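Long-range contact in putative TetR-family transcriptional regulator (Bordetella parapertussis 12822, PDB 3CCY), which probably binds cis-regulatory DNA and regulates transcription, most likely as a repressor of the TetR family: residues A[69-81]-A[91-103]. Residues are numbered along the deposited sequence; the frame is centred on the assembly and turned at random. Where two conformers were deposited one is given.
Sequences HVDSLLERCRQVL and FLQIVKLFLEIYA
L73 packs on F98 and I101, and C77 on F98 and L97, on the tight inner side of the contact between helix 58-81 and helix 87-115. Segments 69-81 and 91-103 run almost antiparallel (154°), their axes approaching to 9.6 Å. In the conformer given, the sulfur of C77 lies in the plane of the F98 ring, at its edge, a sulfur-aromatic contact. The side chains of L73 and F98 cross at about a right angle, with L73 CD1 3.5 Å from F98 CD1. L97 projects between the helices, where CD2 rests 3.5 Å from the backbone N of C77. C77 and F98 both also touch L134 of helix 122-145. The solvent side is more polar. R76 reaches across L97, whose CD1 covers one guanidinium face, and a bend at chi3 (68°) helps bring NH2 to E100 OE2. This salt bridge, seen in one of two R76 conformers, is modelled too short for its length to be trusted. Toward the start of helix 87-115, V80 CG1 packs 3.7 Å from Q93 CB, while a water links V80 O to Q93 NE2. The chemistry implies a mainly apolar helix-helix seam, with a water bridge and an ion pair of uncertain geometry at its more accessible margin.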
loop_
_atom_site.group_PDB
_atom_site.type_symbol
_atom_site.label_atom_id
_atom_site.label_comp_id
_atom_site.label_asym_id
_atom_site.label_seq_id
_atom_site.Cartn_x
_atom_site.Cartn_y
_atom_site.Cartn_z
ATOM N N HIS A 69 -9.819 -9.365 13.698
ATOM C CA HIS A 69 -9.347 -8.025 13.467
ATOM C C HIS A 69 -10.313 -7.143 12.649
ATOM O O HIS A 69 -10.525 -5.965 12.997
ATOM C CB HIS A 69 -7.993 -8.056 12.768
ATOM C CG HIS A 69 -7.414 -6.702 12.559
ATOM N ND1 HIS A 69 -6.803 -5.999 13.573
ATOM C CD2 HIS A 69 -7.357 -5.912 11.461
ATOM C CE1 HIS A 69 -6.391 -4.836 13.105
ATOM N NE2 HIS A 69 -6.727 -4.755 11.833
ATOM N N VAL A 70 -10.840 -7.670 11.547
ATOM C CA VAL A 70 -11.805 -6.904 10.743
ATOM C C VAL A 70 -13.136 -6.781 11.500
ATOM O O VAL A 70 -13.765 -5.727 11.445
ATOM C CB VAL A 70 -11.985 -7.430 9.275
ATOM C CG1 VAL A 70 -12.750 -8.720 9.208
ATOM C CG2 VAL A 70 -12.656 -6.344 8.361
ATOM N N ASP A 71 -13.526 -7.825 12.252
ATOM C CA ASP A 71 -14.741 -7.748 13.064
ATOM C C ASP A 71 -14.622 -6.617 14.090
ATOM O O ASP A 71 -15.547 -5.844 14.270
ATOM C CB ASP A 71 -15.068 -9.090 13.755
ATOM C CG ASP A 71 -15.711 -10.096 12.809
ATOM O OD1 ASP A 71 -16.069 -9.728 11.673
ATOM O OD2 ASP A 71 -15.857 -11.273 13.195
ATOM N N SER A 72 -13.464 -6.499 14.719
ATOM C CA SER A 72 -13.223 -5.427 15.699
ATOM C C SER A 72 -13.293 -4.033 15.066
ATOM O O SER A 72 -13.924 -3.112 15.613
ATOM C CB SER A 72 -11.868 -5.627 16.358
ATOM O OG SER A 72 -11.882 -5.145 17.683
ATOM N N LEU A 73 -12.644 -3.882 13.914
ATOM C CA LEU A 73 -12.615 -2.628 13.215
ATOM C C LEU A 73 -14.053 -2.198 12.836
ATOM O O LEU A 73 -14.434 -1.033 13.007
ATOM C CB LEU A 73 -11.733 -2.783 11.977
ATOM C CG LEU A 73 -11.086 -1.592 11.297
ATOM C CD1 LEU A 73 -10.716 -0.450 12.247
ATOM C CD2 LEU A 73 -9.848 -2.089 10.509
ATOM N N LEU A 74 -14.838 -3.149 12.321
ATOM C CA LEU A 74 -16.229 -2.893 11.956
ATOM C C LEU A 74 -17.081 -2.454 13.143
ATOM O O LEU A 74 -17.841 -1.510 13.023
ATOM C CB LEU A 74 -16.865 -4.122 11.264
ATOM C CG LEU A 74 -16.433 -4.344 9.793
ATOM C CD1 LEU A 74 -16.918 -5.710 9.308
ATOM C CD2 LEU A 74 -16.947 -3.248 8.831
ATOM N N GLU A 75 -16.944 -3.119 14.286
ATOM C CA GLU A 75 -17.749 -2.763 15.445
ATOM C C GLU A 75 -17.360 -1.378 15.927
ATOM O O GLU A 75 -18.234 -0.563 16.183
ATOM C CB GLU A 75 -17.626 -3.767 16.588
ATOM C CG GLU A 75 -18.931 -4.019 17.401
ATOM C CD GLU A 75 -20.179 -3.114 17.059
ATOM O OE1 GLU A 75 -20.296 -1.991 17.634
ATOM O OE2 GLU A 75 -21.068 -3.567 16.259
ATOM N N ARG A 76 -16.062 -1.091 15.991
ATOM C CA ARG A 76 -15.637 0.201 16.499
ATOM C C ARG A 76 -16.037 1.351 15.595
ATOM O O ARG A 76 -16.402 2.413 16.095
ATOM C CB ARG A 76 -14.175 0.166 16.920
ATOM C CG ARG A 76 -14.029 -0.816 18.107
ATOM C CD ARG A 76 -12.626 -1.054 18.548
ATOM N NE ARG A 76 -12.054 0.146 19.142
ATOM C CZ ARG A 76 -10.753 0.346 19.295
ATOM N NH1 ARG A 76 -9.897 -0.594 18.925
ATOM N NH2 ARG A 76 -10.320 1.495 19.795
ATOM N N CYS A 77 -16.007 1.117 14.280
ATOM C CA CYS A 77 -16.522 2.062 13.278
ATOM C C CYS A 77 -17.990 2.388 13.510
ATOM O O CYS A 77 -18.420 3.534 13.369
ATOM C CB CYS A 77 -16.415 1.471 11.871
ATOM S SG CYS A 77 -14.871 1.701 11.058
ATOM N N ARG A 78 -18.774 1.360 13.772
ATOM C CA ARG A 78 -20.188 1.547 14.028
ATOM C C ARG A 78 -20.415 2.432 15.247
ATOM O O ARG A 78 -21.254 3.338 15.192
ATOM C CB ARG A 78 -20.909 0.201 14.209
ATOM C CG ARG A 78 -21.084 -0.535 12.904
ATOM C CD ARG A 78 -21.806 -1.901 13.097
ATOM N NE ARG A 78 -21.351 -2.775 12.004
ATOM C CZ ARG A 78 -20.691 -3.921 12.186
ATOM N NH1 ARG A 78 -20.329 -4.635 11.119
ATOM N NH2 ARG A 78 -20.430 -4.373 13.426
ATOM N N GLN A 79 -19.686 2.181 16.334
ATOM C CA GLN A 79 -19.815 3.017 17.540
ATOM C C GLN A 79 -19.502 4.478 17.220
ATOM O O GLN A 79 -20.160 5.370 17.721
ATOM C CB GLN A 79 -18.899 2.566 18.673
ATOM C CG GLN A 79 -19.038 1.148 19.152
ATOM C CD GLN A 79 -17.819 0.723 20.010
ATOM O OE1 GLN A 79 -17.483 1.373 21.015
ATOM N NE2 GLN A 79 -17.158 -0.373 19.606
ATOM N N VAL A 80 -18.478 4.719 16.406
ATOM C CA VAL A 80 -18.175 6.060 15.943
ATOM C C VAL A 80 -19.335 6.633 15.121
ATOM O O VAL A 80 -19.776 7.763 15.374
ATOM C CB VAL A 80 -16.848 6.100 15.147
ATOM C CG1 VAL A 80 -16.652 7.431 14.451
ATOM C CG2 VAL A 80 -15.651 5.865 16.082
ATOM N N LEU A 81 -19.820 5.851 14.156
ATOM C CA LEU A 81 -20.906 6.290 13.300
ATOM C C LEU A 81 -22.101 6.655 14.139
ATOM O O LEU A 81 -22.622 7.749 13.974
ATOM C CB LEU A 81 -21.296 5.247 12.228
ATOM C CG LEU A 81 -20.362 5.112 11.035
ATOM C CD1 LEU A 81 -20.983 4.143 10.042
ATOM C CD2 LEU A 81 -20.094 6.464 10.379
ATOM N N PHE A 91 -16.227 11.766 10.385
ATOM C CA PHE A 91 -15.193 11.402 9.433
ATOM C C PHE A 91 -13.817 11.433 10.106
ATOM O O PHE A 91 -13.059 10.464 10.003
ATOM C CB PHE A 91 -15.189 12.277 8.161
ATOM C CG PHE A 91 -14.094 11.907 7.170
ATOM C CD1 PHE A 91 -14.103 10.676 6.506
ATOM C CD2 PHE A 91 -13.047 12.787 6.900
ATOM C CE1 PHE A 91 -13.070 10.338 5.609
ATOM C CE2 PHE A 91 -12.018 12.467 6.028
ATOM C CZ PHE A 91 -12.018 11.225 5.369
ATOM N N LEU A 92 -13.507 12.536 10.791
ATOM C CA LEU A 92 -12.210 12.677 11.488
ATOM C C LEU A 92 -12.063 11.573 12.572
ATOM O O LEU A 92 -10.991 11.011 12.723
ATOM C CB LEU A 92 -12.079 14.081 12.138
ATOM C CG LEU A 92 -10.853 14.265 13.043
ATOM C CD1 LEU A 92 -9.560 14.031 12.273
ATOM C CD2 LEU A 92 -10.835 15.631 13.793
ATOM N N GLN A 93 -13.149 11.265 13.289
ATOM C CA GLN A 93 -13.115 10.191 14.282
ATOM C C GLN A 93 -12.846 8.804 13.670
ATOM O O GLN A 93 -12.131 7.974 14.246
ATOM C CB GLN A 93 -14.371 10.205 15.171
ATOM C CG GLN A 93 -14.374 11.319 16.220
ATOM C CD GLN A 93 -15.683 11.410 17.012
ATOM O OE1 GLN A 93 -15.730 12.038 18.085
ATOM N NE2 GLN A 93 -16.742 10.784 16.507
ATOM N N ILE A 94 -13.413 8.541 12.496
ATOM C CA ILE A 94 -13.110 7.314 11.790
ATOM C C ILE A 94 -11.627 7.233 11.423
ATOM O O ILE A 94 -10.995 6.199 11.605
ATOM C CB ILE A 94 -13.960 7.173 10.469
ATOM C CG1 ILE A 94 -15.419 6.910 10.803
ATOM C CG2 ILE A 94 -13.317 6.110 9.507
ATOM C CD1 ILE A 94 -16.349 7.098 9.570
ATOM N N VAL A 95 -11.051 8.312 10.909
ATOM C CA VAL A 95 -9.637 8.236 10.529
ATOM C C VAL A 95 -8.738 8.026 11.795
ATOM O O VAL A 95 -7.779 7.279 11.763
ATOM C CB VAL A 95 -9.190 9.506 9.755
ATOM C CG1 VAL A 95 -7.670 9.425 9.362
ATOM C CG2 VAL A 95 -10.086 9.690 8.511
ATOM N N LYS A 96 -9.071 8.714 12.879
ATOM C CA LYS A 96 -8.325 8.605 14.149
ATOM C C LYS A 96 -8.432 7.169 14.652
ATOM O O LYS A 96 -7.461 6.619 15.154
ATOM C CB LYS A 96 -8.932 9.524 15.190
ATOM C CG LYS A 96 -8.532 10.972 15.073
ATOM C CD LYS A 96 -9.053 11.806 16.278
ATOM C CE LYS A 96 -8.503 13.241 16.056
ATOM N NZ LYS A 96 -8.782 14.114 17.164
ATOM N N LEU A 97 -9.605 6.556 14.489
ATOM C CA LEU A 97 -9.777 5.135 14.877
ATOM C C LEU A 97 -8.832 4.205 14.100
ATOM O O LEU A 97 -8.166 3.340 14.700
ATOM C CB LEU A 97 -11.231 4.680 14.696
ATOM C CG LEU A 97 -11.535 3.190 14.748
ATOM C CD1 LEU A 97 -11.351 2.733 16.195
ATOM C CD2 LEU A 97 -12.967 2.897 14.249
ATOM N N PHE A 98 -8.785 4.376 12.777
ATOM C CA PHE A 98 -7.945 3.486 11.958
ATOM C C PHE A 98 -6.485 3.601 12.351
ATOM O O PHE A 98 -5.773 2.586 12.470
ATOM C CB PHE A 98 -8.179 3.680 10.434
ATOM C CG PHE A 98 -9.583 3.308 9.974
ATOM C CD1 PHE A 98 -10.486 2.721 10.842
ATOM C CD2 PHE A 98 -9.987 3.512 8.675
ATOM C CE1 PHE A 98 -11.766 2.375 10.417
ATOM C CE2 PHE A 98 -11.281 3.157 8.244
ATOM C CZ PHE A 98 -12.152 2.589 9.105
ATOM N N LEU A 99 -6.030 4.822 12.607
ATOM C CA LEU A 99 -4.642 5.029 12.986
ATOM C C LEU A 99 -4.352 4.611 14.410
ATOM O O LEU A 99 -3.238 4.206 14.724
ATOM C CB LEU A 99 -4.187 6.474 12.692
ATOM C CG LEU A 99 -4.124 6.785 11.191
ATOM C CD1 LEU A 99 -3.642 8.195 10.991
ATOM C CD2 LEU A 99 -3.206 5.812 10.410
ATOM N N GLU A 100 -5.362 4.675 15.277
ATOM C CA GLU A 100 -5.233 4.152 16.619
ATOM C C GLU A 100 -4.989 2.619 16.585
ATOM O O GLU A 100 -4.113 2.089 17.298
ATOM C CB GLU A 100 -6.476 4.519 17.441
ATOM C CG GLU A 100 -6.520 3.920 18.838
ATOM C CD GLU A 100 -7.934 3.580 19.294
ATOM O OE1 GLU A 100 -8.875 4.414 19.154
ATOM O OE2 GLU A 100 -8.109 2.468 19.819
ATOM N N ILE A 101 -5.781 1.931 15.767
ATOM C CA ILE A 101 -5.670 0.492 15.579
ATOM C C ILE A 101 -4.287 0.071 15.012
ATOM O O ILE A 101 -3.710 -0.942 15.435
ATOM C CB ILE A 101 -6.917 -0.038 14.843
ATOM C CG1 ILE A 101 -8.132 0.154 15.779
ATOM C CG2 ILE A 101 -6.747 -1.500 14.424
ATOM C CD1 ILE A 101 -9.476 -0.243 15.195
ATOM N N TYR A 102 -3.709 0.905 14.147
ATOM C CA TYR A 102 -2.274 0.792 13.775
ATOM C C TYR A 102 -1.265 0.954 14.949
ATOM O O TYR A 102 -0.360 0.122 15.158
ATOM C CB TYR A 102 -1.977 1.809 12.681
ATOM C CG TYR A 102 -0.552 1.765 12.189
ATOM C CD1 TYR A 102 -0.145 0.802 11.242
ATOM C CD2 TYR A 102 0.387 2.694 12.652
ATOM C CE1 TYR A 102 1.162 0.754 10.781
ATOM C CE2 TYR A 102 1.693 2.659 12.188
ATOM C CZ TYR A 102 2.077 1.685 11.257
ATOM O OH TYR A 102 3.362 1.652 10.824
ATOM N N ALA A 103 -1.422 2.023 15.720
ATOM C CA ALA A 103 -0.635 2.248 16.915
ATOM C C ALA A 103 -0.704 1.071 17.912
ATOM O O ALA A 103 0.283 0.755 18.595
ATOM C CB ALA A 103 -1.096 3.552 17.604
HETATM O O HOH W 1 -18.856 9.718 17.073
#